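Local coordinates for a novel designed pore protein (Synthetic construct, PDB 6TMS) that probably assembles six helical hairpins into a channel-like pore, at residues R6-L11 and S64-S69; K21-T26 and I54-L59; R28-S33 and I47-M52; K34-D37 and A41-L44. One frame throughout, in Å; residues are numbered along the deposited sequence.

How the contacts relate
Contacts 1, 2 and 3 join the same two helices, 2-32 and 39-68, which run antiparallel as a hairpin, while contact 4 sits at its turn, between the connecting loop and helix 39-68. Contact 1 alone includes a buried touching residue, and it is a purely apolar meeting of leucines near the open end. Contacts 2 and 3, with centres about 10 Å apart, are surface contacts in which a glutamate of each helix faces one of the other. Met52 of contact 3 packs on Leu22 and Thr26 of contact 2, linking the two, so apolar packing runs beside the acidic pairs. Contact 4, also at the surface, brings polar groups together without a sound hydrogen bond.

Contact 1 of 4, residues R6-L11 and S64-S69; sequences RKLKKL and SLLLSS
Leu8 and Leu66 meet without any ring or other planar group; the methyls and branch points of the two side chains come together tip to tip. The fork of Leu66 closes on the branch point of Leu8: Leu66 CD2 lies 3.4 Å from Leu8 CG, and Leu66 CD1 lies 3.6 Å from the same atom. Leu66 CD1 also meets a methyl, Leu8 CD2, at 3.4 Å, while Leu66 CD2 reaches back to Leu8 CB at 4.0 Å. Both leucines hold CG opposite the backbone N (chi1 -178° in Leu8, -166° in Leu66), which extends each branch toward the other helix. Leu66 touches Ile5 and Leu12 as well, and Leu8 packs on an apolar side chain of a neighbouring subunit. With an alanine at Leu8, the fork of Leu66 would probably lose its main partner in segment 6-11, which is likely to open a gap at the interface. Lys9, exposed, runs its chain along the edge of this pair. A leucine suits the buried place of Leu8, and Leu66 reaches in to it from a partly exposed position: what joins the two ends of the hairpin here is apolar packing, with no polar bond to fix its direction.

Contact 2 of 4, residues K21-T26 and I54-L59; sequences KLEDKT and IAESLL
Glu23 reaches from helix 2-32 toward Glu56 of helix 39-68, and one oxygen of each carboxylate comes near the other where the side chains cross. The bond from CA to CB of Glu23 points toward segment 54-59, and from CB the chain runs on extended through CG (chi2 165°), so that contact with Glu56 begins only at the carboxylate. Glu23 CD stands 3.7 Å from Glu56 OE1, and Glu23 OE1 is equally far from that oxygen. Glu23 OE2 comes nearest, 3.0 Å from Glu56 OE1, and also lies 4.2 Å from Glu56 CB. Glu56 leaves its helix at an angle to Glu23 but returns toward it at its tip, its CG being opposite the backbone N (chi1 -168°) and its chain extended beyond. The two side chains cross at about a right angle, their carboxylate planes turned 45° apart. Neither oxygen of the nearest pair is a donor as modelled, so the approach is one of like charges, not a hydrogen bond. The pair sits mid-way along the antiparallel helical hairpin, on the partly exposed border of its interface, where glutamate can combine an aliphatic stem with a charged end: Glu23 CG lies beside the side chain of Met52, though Glu23 OE2 also faces the backbone O of Met52, and Glu56 packs on Leu19. An alanine in place of Glu23 would probably leave the carboxylate of Glu56 without the group it crosses and the flank of Met52 less covered. Two acids this near would be expected to repel unless a proton were shared or a counter-ion intervened, so the pair itself is unlikely to hold the helices together.

Contact 3 of 4, residues R28-S33 and I47-M52; sequences RSEEIS and IAESLM
Glu30 lays its carboxylate over that of Glu49, the two planes only 10° apart and stacked, although the side chains as a whole cross at about a right angle. The closest oxygens, Glu30 OE1 and Glu49 OE1, are 3.4 Å apart; both are acceptors, so this is no hydrogen bond. Glu30 CD also lies 3.4 Å from Glu49 OE1, while Glu30 OE1 sits 3.5 Å from Glu49 CD, so each group places an oxygen near the carboxylate carbon of the other. The overlap extends down the chain of Glu49, with Glu30 OE1 3.7 Å from Glu49 CG. A bend in Glu30 at chi2 (-145°) turns its carboxylate into this position, whereas Glu49 runs extended past CG. The pair belongs to the antiparallel helical hairpin of each subunit, near the end of helix 2-32, where Ser33 is the first residue to leave helical torsions; the facing segment 47-52 continues as helix in both directions. Both glutamates are partly exposed, and in each the bond from CA to CB points toward the other segment, a border position where an aliphatic stem can pack and a charged end can still meet solvent. Two stacked acids would be expected to repel, and one of the two would probably take up a proton more readily than an isolated glutamate. Outside the pair, Glu49 packs on an apolar side chain of a neighbouring subunit.

Contact 4 of 4, residues K34-D37 and A41-L44; sequences KTDD and AQSL
The amide oxygen of Gln42 points at the loop backbone near Asp36 and Asp37, but it is modelled too close to Asp36 CA, so its exact place is doubtful and the distances to it are approximate. As modelled, Gln42 OE1 lies about 3.2 Å from Asp37 N, at an angle too poor for a hydrogen bond. Asp36 stands around the same Gln42 OE1, with its CB and its CG each some 3.9 Å away. With the same reservation, the carboxylate and amide groups stack with planes about 25° apart, while the two side chains cross at about a right angle. Gln42 comes to the loop from the first turns of helix 39-68: its CG lies beside the backbone N (chi1 -67°), and a bend at chi2 (142°) carries the amide over to the loop. Here helix 2-32 has ended and the chain doubles back to form the helical hairpin, with residues 34-37 as part of the link. Asp36 has positive phi and psi, a left-handed conformation that turns the backbone, and its bond from CA to CB points away from segment 41-44. Polar and charged residues suit this exposed corner, since their side chains can be hydrated while the backbone makes the turn; the long glutamine can span from the helix to it. Beyond the hairpin, Thr35 packs on an apolar side chain of a neighbouring subunit, and Ala41 on a basic one.

Contact 1 of 4, residues R6-L11 and S64-S69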
loop_
_atom_site.group_PDB
_atom_site.type_symbol
_atom_site.label_atom_id
_atom_site.label_comp_id
_atom_site.label_asym_id
_atom_site.label_seq_id
_atom_site.Cartn_x
_atom_site.Cartn_y
_atom_site.Cartn_z
ATOM N N ARG F 6 6.609 -0.627 -25.647
ATOM C CA ARG F 6 7.856 0.138 -25.525
ATOM C C ARG F 6 7.678 1.336 -24.599
ATOM O O ARG F 6 8.595 1.696 -23.855
ATOM C CB ARG F 6 8.268 0.697 -26.889
ATOM C CG ARG F 6 8.695 -0.251 -28.029
ATOM C CD ARG F 6 8.953 0.671 -29.251
ATOM N NE ARG F 6 9.427 0.074 -30.504
ATOM C CZ ARG F 6 9.515 0.756 -31.650
ATOM N NH1 ARG F 6 9.136 2.028 -31.699
ATOM N NH2 ARG F 6 9.872 0.136 -32.767
ATOM N N LYS F 7 6.521 1.998 -24.691
ATOM C CA LYS F 7 6.226 3.135 -23.825
ATOM C C LYS F 7 5.949 2.659 -22.420
ATOM O O LYS F 7 6.304 3.324 -21.439
ATOM C CB LYS F 7 5.043 3.919 -24.406
ATOM C CG LYS F 7 4.759 5.337 -23.802
ATOM C CD LYS F 7 5.890 6.371 -24.047
ATOM C CE LYS F 7 5.831 7.639 -23.144
ATOM N NZ LYS F 7 4.533 8.386 -23.060
ATOM N N LEU F 8 5.353 1.489 -22.307
ATOM C CA LEU F 8 5.269 0.887 -21.001
ATOM C C LEU F 8 6.677 0.566 -20.486
ATOM O O LEU F 8 7.009 0.858 -19.336
ATOM C CB LEU F 8 4.354 -0.335 -21.082
ATOM C CG LEU F 8 4.127 -1.066 -19.762
ATOM C CD1 LEU F 8 4.470 -0.150 -18.669
ATOM C CD2 LEU F 8 2.699 -1.599 -19.531
ATOM N N LYS F 9 7.539 0.029 -21.334
ATOM C CA LYS F 9 8.910 -0.247 -20.921
ATOM C C LYS F 9 9.612 1.040 -20.521
ATOM O O LYS F 9 10.414 1.061 -19.590
ATOM C CB LYS F 9 9.651 -0.938 -22.067
ATOM C CG LYS F 9 10.764 -1.913 -21.664
ATOM C CD LYS F 9 10.971 -2.985 -22.769
ATOM C CE LYS F 9 12.409 -3.518 -22.905
ATOM N NZ LYS F 9 12.899 -4.205 -21.703
ATOM N N LYS F 10 9.322 2.117 -21.241
ATOM C CA LYS F 10 9.860 3.440 -20.959
ATOM C C LYS F 10 9.519 3.847 -19.544
ATOM O O LYS F 10 10.379 4.257 -18.750
ATOM C CB LYS F 10 9.230 4.409 -21.984
ATOM C CG LYS F 10 9.846 5.809 -22.170
ATOM C CD LYS F 10 9.017 6.916 -21.535
ATOM C CE LYS F 10 9.909 7.860 -20.755
ATOM N NZ LYS F 10 9.497 7.849 -19.327
ATOM N N LEU F 11 8.246 3.694 -19.217
ATOM C CA LEU F 11 7.750 4.027 -17.901
ATOM C C LEU F 11 8.376 3.145 -16.848
ATOM O O LEU F 11 8.813 3.615 -15.793
ATOM C CB LEU F 11 6.244 3.841 -17.924
ATOM C CG LEU F 11 5.550 4.905 -18.760
ATOM C CD1 LEU F 11 4.071 4.577 -18.970
ATOM C CD2 LEU F 11 5.755 6.266 -18.100
ATOM N N SER F 64 7.200 -8.038 -14.468
ATOM C CA SER F 64 6.839 -9.413 -14.769
ATOM C C SER F 64 5.468 -9.532 -15.401
ATOM O O SER F 64 5.200 -10.487 -16.128
ATOM C CB SER F 64 6.951 -10.257 -13.513
ATOM O OG SER F 64 7.935 -11.249 -13.732
ATOM N N LEU F 65 4.554 -8.655 -15.049
ATOM C CA LEU F 65 3.273 -8.676 -15.715
ATOM C C LEU F 65 3.445 -8.241 -17.137
ATOM O O LEU F 65 2.773 -8.735 -18.045
ATOM C CB LEU F 65 2.309 -7.757 -14.989
ATOM C CG LEU F 65 1.474 -8.501 -13.959
ATOM C CD1 LEU F 65 0.922 -7.625 -12.897
ATOM C CD2 LEU F 65 0.295 -9.081 -14.722
ATOM N N LEU F 66 4.374 -7.346 -17.354
ATOM C CA LEU F 66 4.592 -6.956 -18.715
ATOM C C LEU F 66 5.237 -8.098 -19.461
ATOM O O LEU F 66 4.935 -8.333 -20.631
ATOM C CB LEU F 66 5.437 -5.699 -18.716
ATOM C CG LEU F 66 5.477 -4.980 -20.047
ATOM C CD1 LEU F 66 4.036 -4.651 -20.388
ATOM C CD2 LEU F 66 6.271 -3.673 -19.924
ATOM N N LEU F 67 6.040 -8.879 -18.760
ATOM C CA LEU F 67 6.658 -10.036 -19.374
ATOM C C LEU F 67 5.637 -11.122 -19.644
ATOM O O LEU F 67 5.796 -11.932 -20.563
ATOM C CB LEU F 67 7.745 -10.517 -18.433
ATOM C CG LEU F 67 8.486 -11.791 -18.750
ATOM C CD1 LEU F 67 9.890 -11.448 -19.212
ATOM C CD2 LEU F 67 8.524 -12.621 -17.516
ATOM N N SER F 68 4.571 -11.119 -18.878
ATOM C CA SER F 68 3.525 -12.104 -19.004
ATOM C C SER F 68 2.539 -11.803 -20.109
ATOM O O SER F 68 1.787 -12.694 -20.505
ATOM C CB SER F 68 2.787 -12.159 -17.686
ATOM O OG SER F 68 1.518 -12.724 -17.883
ATOM N N SER F 69 2.541 -10.594 -20.630
ATOM C CA SER F 69 1.630 -10.224 -21.688
ATOM C C SER F 69 2.373 -9.609 -22.837
ATOM O O SER F 69 3.320 -10.204 -23.324
ATOM C CB SER F 69 0.585 -9.268 -21.139
ATOM O OG SER F 69 1.182 -8.042 -20.773
#

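Contact 2 of 4, residues K21-T26 and I54-L59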
loop_
_atom_site.group_PDB
_atom_site.type_symbol
_atom_site.label_atom_id
_atom_site.label_comp_id
_atom_site.label_asym_id
_atom_site.label_seq_id
_atom_site.Cartn_x
_atom_site.Cartn_y
_atom_site.Cartn_z
ATOM N N LYS F 21 17.315 5.397 -7.055
ATOM C CA LYS F 21 17.631 6.751 -6.599
ATOM C C LYS F 21 17.215 6.940 -5.143
ATOM O O LYS F 21 17.996 7.385 -4.281
ATOM C CB LYS F 21 16.871 7.693 -7.582
ATOM C CG LYS F 21 16.460 9.170 -7.275
ATOM C CD LYS F 21 15.019 9.496 -7.745
ATOM C CE LYS F 21 14.088 9.506 -6.568
ATOM N NZ LYS F 21 12.870 10.281 -6.815
ATOM N N LEU F 22 16.021 6.508 -4.830
ATOM C CA LEU F 22 15.557 6.669 -3.476
ATOM C C LEU F 22 16.126 5.607 -2.564
ATOM O O LEU F 22 16.107 5.767 -1.348
ATOM C CB LEU F 22 14.044 6.698 -3.470
ATOM C CG LEU F 22 13.644 7.740 -2.427
ATOM C CD1 LEU F 22 14.018 9.152 -2.930
ATOM C CD2 LEU F 22 12.185 7.648 -2.013
ATOM N N GLU F 23 16.550 4.490 -3.107
ATOM C CA GLU F 23 17.190 3.520 -2.259
ATOM C C GLU F 23 18.535 4.049 -1.800
ATOM O O GLU F 23 18.842 3.977 -0.612
ATOM C CB GLU F 23 17.203 2.194 -3.002
ATOM C CG GLU F 23 15.938 1.510 -2.538
ATOM C CD GLU F 23 15.456 0.344 -3.308
ATOM O OE1 GLU F 23 16.055 -0.079 -4.304
ATOM O OE2 GLU F 23 14.371 -0.109 -2.925
ATOM N N ASP F 24 19.230 4.789 -2.669
ATOM C CA ASP F 24 20.474 5.428 -2.251
ATOM C C ASP F 24 20.183 6.531 -1.227
ATOM O O ASP F 24 20.844 6.632 -0.178
ATOM C CB ASP F 24 21.189 6.025 -3.492
ATOM C CG ASP F 24 21.702 4.946 -4.515
ATOM O OD1 ASP F 24 21.689 3.748 -4.182
ATOM O OD2 ASP F 24 22.208 5.302 -5.619
ATOM N N LYS F 25 19.108 7.287 -1.476
ATOM C CA LYS F 25 18.729 8.381 -0.592
ATOM C C LYS F 25 18.271 7.863 0.772
ATOM O O LYS F 25 18.688 8.388 1.806
ATOM C CB LYS F 25 17.634 9.198 -1.275
ATOM C CG LYS F 25 17.517 10.665 -0.873
ATOM C CD LYS F 25 16.157 11.151 -1.364
ATOM C CE LYS F 25 15.842 12.594 -1.081
ATOM N NZ LYS F 25 15.178 13.185 -2.265
ATOM N N THR F 26 17.493 6.772 0.781
ATOM C CA THR F 26 17.051 6.160 2.027
ATOM C C THR F 26 18.265 5.555 2.724
ATOM O O THR F 26 18.521 5.875 3.865
ATOM C CB THR F 26 15.866 5.157 1.733
ATOM O OG1 THR F 26 15.023 4.880 2.873
ATOM C CG2 THR F 26 16.291 3.846 1.192
ATOM N N ILE F 54 8.252 -2.382 -0.672
ATOM C CA ILE F 54 7.099 -2.657 -1.513
ATOM C C ILE F 54 7.268 -1.953 -2.847
ATOM O O ILE F 54 6.798 -2.447 -3.867
ATOM C CB ILE F 54 5.744 -2.350 -0.816
ATOM C CG1 ILE F 54 4.639 -2.006 -1.823
ATOM C CG2 ILE F 54 5.795 -1.247 0.265
ATOM C CD1 ILE F 54 3.614 -3.084 -2.020
ATOM N N ALA F 55 7.900 -0.794 -2.895
ATOM C CA ALA F 55 8.054 -0.214 -4.216
ATOM C C ALA F 55 8.925 -1.116 -5.074
ATOM O O ALA F 55 8.603 -1.388 -6.234
ATOM C CB ALA F 55 8.615 1.195 -4.118
ATOM N N GLU F 56 9.980 -1.670 -4.494
ATOM C CA GLU F 56 10.782 -2.627 -5.243
ATOM C C GLU F 56 9.926 -3.770 -5.775
ATOM O O GLU F 56 9.927 -4.077 -6.973
ATOM C CB GLU F 56 11.881 -3.129 -4.313
ATOM C CG GLU F 56 13.000 -3.916 -4.958
ATOM C CD GLU F 56 14.277 -3.839 -4.145
ATOM O OE1 GLU F 56 14.266 -3.115 -3.132
ATOM O OE2 GLU F 56 15.324 -4.359 -4.590
ATOM N N SER F 57 9.139 -4.374 -4.904
ATOM C CA SER F 57 8.374 -5.540 -5.307
ATOM C C SER F 57 7.312 -5.191 -6.323
ATOM O O SER F 57 6.977 -6.004 -7.184
ATOM C CB SER F 57 7.718 -6.159 -4.094
ATOM O OG SER F 57 8.672 -6.731 -3.236
ATOM N N LEU F 58 6.658 -4.061 -6.140
ATOM C CA LEU F 58 5.630 -3.674 -7.086
ATOM C C LEU F 58 6.232 -3.379 -8.433
ATOM O O LEU F 58 5.682 -3.744 -9.472
ATOM C CB LEU F 58 4.889 -2.472 -6.536
ATOM C CG LEU F 58 3.754 -2.889 -5.601
ATOM C CD1 LEU F 58 3.034 -1.691 -5.239
ATOM C CD2 LEU F 58 2.740 -3.867 -6.234
ATOM N N LEU F 59 7.419 -2.831 -8.429
ATOM C CA LEU F 59 8.094 -2.638 -9.682
ATOM C C LEU F 59 8.375 -3.977 -10.326
ATOM O O LEU F 59 8.222 -4.139 -11.537
ATOM C CB LEU F 59 9.375 -1.888 -9.409
ATOM C CG LEU F 59 10.038 -0.914 -10.361
ATOM C CD1 LEU F 59 11.330 -0.456 -9.673
ATOM C CD2 LEU F 59 10.352 -1.553 -11.692
#

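Contact 3 of 4, residues R28-S33 and I47-M52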
loop_
_atom_site.group_PDB
_atom_site.type_symbol
_atom_site.label_atom_id
_atom_site.label_comp_id
_atom_site.label_asym_id
_atom_site.label_seq_id
_atom_site.Cartn_x
_atom_site.Cartn_y
_atom_site.Cartn_z
ATOM N N ARG F 28 21.485 6.424 2.790
ATOM C CA ARG F 28 22.376 7.313 3.481
ATOM C C ARG F 28 21.574 8.142 4.471
ATOM O O ARG F 28 22.016 8.291 5.597
ATOM C CB ARG F 28 23.225 7.996 2.410
ATOM C CG ARG F 28 23.976 6.848 1.618
ATOM C CD ARG F 28 24.825 7.289 0.444
ATOM N NE ARG F 28 25.187 6.171 -0.426
ATOM C CZ ARG F 28 26.233 5.382 -0.215
ATOM N NH1 ARG F 28 26.965 5.527 0.872
ATOM N NH2 ARG F 28 26.516 4.411 -1.060
ATOM N N SER F 29 20.320 8.502 4.160
ATOM C CA SER F 29 19.537 9.299 5.105
ATOM C C SER F 29 19.207 8.484 6.339
ATOM O O SER F 29 19.469 8.922 7.468
ATOM C CB SER F 29 18.209 9.729 4.469
ATOM O OG SER F 29 17.580 10.769 5.206
ATOM N N GLU F 30 18.862 7.213 6.107
ATOM C CA GLU F 30 18.371 6.303 7.131
ATOM C C GLU F 30 19.451 6.030 8.165
ATOM O O GLU F 30 19.163 6.072 9.367
ATOM C CB GLU F 30 17.812 5.000 6.459
ATOM C CG GLU F 30 18.672 3.672 6.499
ATOM C CD GLU F 30 18.637 2.676 5.259
ATOM O OE1 GLU F 30 17.761 2.600 4.370
ATOM O OE2 GLU F 30 19.592 1.899 5.181
ATOM N N GLU F 31 20.729 5.887 7.759
ATOM C CA GLU F 31 21.726 5.781 8.833
ATOM C C GLU F 31 22.491 7.096 9.090
ATOM O O GLU F 31 23.343 7.135 9.985
ATOM C CB GLU F 31 22.700 4.586 8.623
ATOM C CG GLU F 31 23.546 4.237 9.930
ATOM C CD GLU F 31 24.335 2.900 9.922
ATOM O OE1 GLU F 31 24.436 2.205 8.894
ATOM O OE2 GLU F 31 24.894 2.549 10.933
ATOM N N ILE F 32 22.199 8.193 8.381
ATOM C CA ILE F 32 22.776 9.460 8.816
ATOM C C ILE F 32 21.877 10.098 9.861
ATOM O O ILE F 32 22.263 11.094 10.482
ATOM C CB ILE F 32 23.034 10.500 7.696
ATOM C CG1 ILE F 32 23.993 9.952 6.639
ATOM C CG2 ILE F 32 23.662 11.778 8.274
ATOM C CD1 ILE F 32 25.373 9.608 7.162
ATOM N N SER F 33 20.725 9.509 10.146
ATOM C CA SER F 33 19.891 9.985 11.238
ATOM C C SER F 33 19.902 8.947 12.345
ATOM O O SER F 33 19.480 7.803 12.144
ATOM C CB SER F 33 18.466 10.269 10.775
ATOM O OG SER F 33 17.761 9.071 10.536
ATOM N N ILE F 47 9.253 2.423 8.575
ATOM C CA ILE F 47 8.111 2.427 7.674
ATOM C C ILE F 47 8.575 2.695 6.266
ATOM O O ILE F 47 8.048 2.154 5.291
ATOM C CB ILE F 47 7.140 3.536 8.121
ATOM C CG1 ILE F 47 6.180 3.076 9.206
ATOM C CG2 ILE F 47 6.359 4.147 6.937
ATOM C CD1 ILE F 47 5.877 4.160 10.239
ATOM N N ALA F 48 9.530 3.612 6.163
ATOM C CA ALA F 48 10.079 4.086 4.906
ATOM C C ALA F 48 10.850 3.008 4.178
ATOM O O ALA F 48 10.893 2.979 2.940
ATOM C CB ALA F 48 10.998 5.238 5.247
ATOM N N GLU F 49 11.608 2.243 4.954
ATOM C CA GLU F 49 12.299 1.066 4.460
ATOM C C GLU F 49 11.299 0.012 4.014
ATOM O O GLU F 49 11.523 -0.727 3.043
ATOM C CB GLU F 49 13.212 0.577 5.580
ATOM C CG GLU F 49 14.685 0.840 5.264
ATOM C CD GLU F 49 15.661 0.774 6.439
ATOM O OE1 GLU F 49 16.683 0.060 6.311
ATOM O OE2 GLU F 49 15.449 1.476 7.446
ATOM N N SER F 50 10.207 -0.101 4.751
ATOM C CA SER F 50 9.194 -1.069 4.382
ATOM C C SER F 50 8.543 -0.646 3.069
ATOM O O SER F 50 8.337 -1.461 2.157
ATOM C CB SER F 50 8.200 -1.162 5.538
ATOM O OG SER F 50 7.272 -2.210 5.361
ATOM N N LEU F 51 8.356 0.659 2.918
ATOM C CA LEU F 51 7.745 1.234 1.734
ATOM C C LEU F 51 8.677 1.137 0.551
ATOM O O LEU F 51 8.259 0.930 -0.591
ATOM C CB LEU F 51 7.445 2.705 1.989
ATOM C CG LEU F 51 6.094 3.096 2.566
ATOM C CD1 LEU F 51 6.005 4.587 2.716
ATOM C CD2 LEU F 51 5.004 2.621 1.665
ATOM N N MET F 52 9.951 1.283 0.819
ATOM C CA MET F 52 10.944 1.122 -0.211
ATOM C C MET F 52 10.930 -0.308 -0.716
ATOM O O MET F 52 11.082 -0.573 -1.918
ATOM C CB MET F 52 12.275 1.479 0.429
ATOM C CG MET F 52 13.139 2.523 -0.237
ATOM S SD MET F 52 12.554 4.207 -0.343
ATOM C CE MET F 52 12.474 4.176 -2.129
#

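Contact 4 of 4, residues K34-D37 and A41-L44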
loop_
_atom_site.group_PDB
_atom_site.type_symbol
_atom_site.label_atom_id
_atom_site.label_comp_id
_atom_site.label_asym_id
_atom_site.label_seq_id
_atom_site.Cartn_x
_atom_site.Cartn_y
_atom_site.Cartn_z
ATOM N N LYS F 34 20.404 9.346 13.501
ATOM C CA LYS F 34 20.528 8.453 14.621
ATOM C C LYS F 34 20.419 9.297 15.879
ATOM O O LYS F 34 21.313 9.376 16.715
ATOM C CB LYS F 34 21.829 7.674 14.549
ATOM C CG LYS F 34 23.020 8.515 14.311
ATOM C CD LYS F 34 24.231 7.631 14.197
ATOM C CE LYS F 34 24.026 6.462 13.221
ATOM N NZ LYS F 34 23.188 5.341 13.766
ATOM N N THR F 35 19.303 9.996 15.946
ATOM C CA THR F 35 19.019 10.811 17.105
ATOM C C THR F 35 18.642 9.906 18.281
ATOM O O THR F 35 19.042 10.161 19.422
ATOM C CB THR F 35 17.937 11.834 16.729
ATOM O OG1 THR F 35 17.231 12.267 17.891
ATOM C CG2 THR F 35 16.944 11.277 15.687
ATOM N N ASP F 36 17.888 8.830 18.002
ATOM C CA ASP F 36 17.643 7.700 18.926
ATOM C C ASP F 36 16.900 8.028 20.226
ATOM O O ASP F 36 17.196 7.445 21.276
ATOM C CB ASP F 36 18.958 7.017 19.266
ATOM C CG ASP F 36 19.055 5.670 18.636
ATOM O OD1 ASP F 36 19.394 5.629 17.431
ATOM O OD2 ASP F 36 18.738 4.670 19.330
ATOM N N ASP F 37 15.895 8.906 20.166
ATOM C CA ASP F 37 15.187 9.333 21.374
ATOM C C ASP F 37 13.747 8.837 21.499
ATOM O O ASP F 37 13.294 8.591 22.621
ATOM C CB ASP F 37 15.180 10.870 21.426
ATOM C CG ASP F 37 14.637 11.427 22.730
ATOM O OD1 ASP F 37 14.414 10.645 23.675
ATOM O OD2 ASP F 37 14.446 12.663 22.806
ATOM N N ALA F 41 10.301 8.618 15.571
ATOM C CA ALA F 41 11.218 8.810 14.470
ATOM C C ALA F 41 11.807 7.481 14.013
ATOM O O ALA F 41 11.876 7.190 12.810
ATOM C CB ALA F 41 12.284 9.802 14.913
ATOM N N GLN F 42 12.222 6.641 14.947
ATOM C CA GLN F 42 12.737 5.349 14.518
ATOM C C GLN F 42 11.657 4.539 13.778
ATOM O O GLN F 42 11.931 3.892 12.751
ATOM C CB GLN F 42 13.375 4.627 15.715
ATOM C CG GLN F 42 14.687 5.348 16.237
ATOM C CD GLN F 42 14.876 5.364 17.757
ATOM O OE1 GLN F 42 15.213 6.396 18.322
ATOM N NE2 GLN F 42 14.662 4.232 18.412
ATOM N N SER F 43 10.420 4.576 14.245
ATOM C CA SER F 43 9.417 3.783 13.550
ATOM C C SER F 43 9.203 4.312 12.133
ATOM O O SER F 43 8.797 3.565 11.236
ATOM C CB SER F 43 8.154 3.694 14.395
ATOM O OG SER F 43 7.922 2.326 14.680
ATOM N N LEU F 44 9.470 5.600 11.927
ATOM C CA LEU F 44 9.424 6.221 10.603
ATOM C C LEU F 44 10.535 5.717 9.680
ATOM O O LEU F 44 10.324 5.516 8.470
ATOM C CB LEU F 44 9.549 7.739 10.767
ATOM C CG LEU F 44 8.373 8.750 10.656
ATOM C CD1 LEU F 44 7.027 8.142 10.269
ATOM C CD2 LEU F 44 8.164 9.611 11.893
#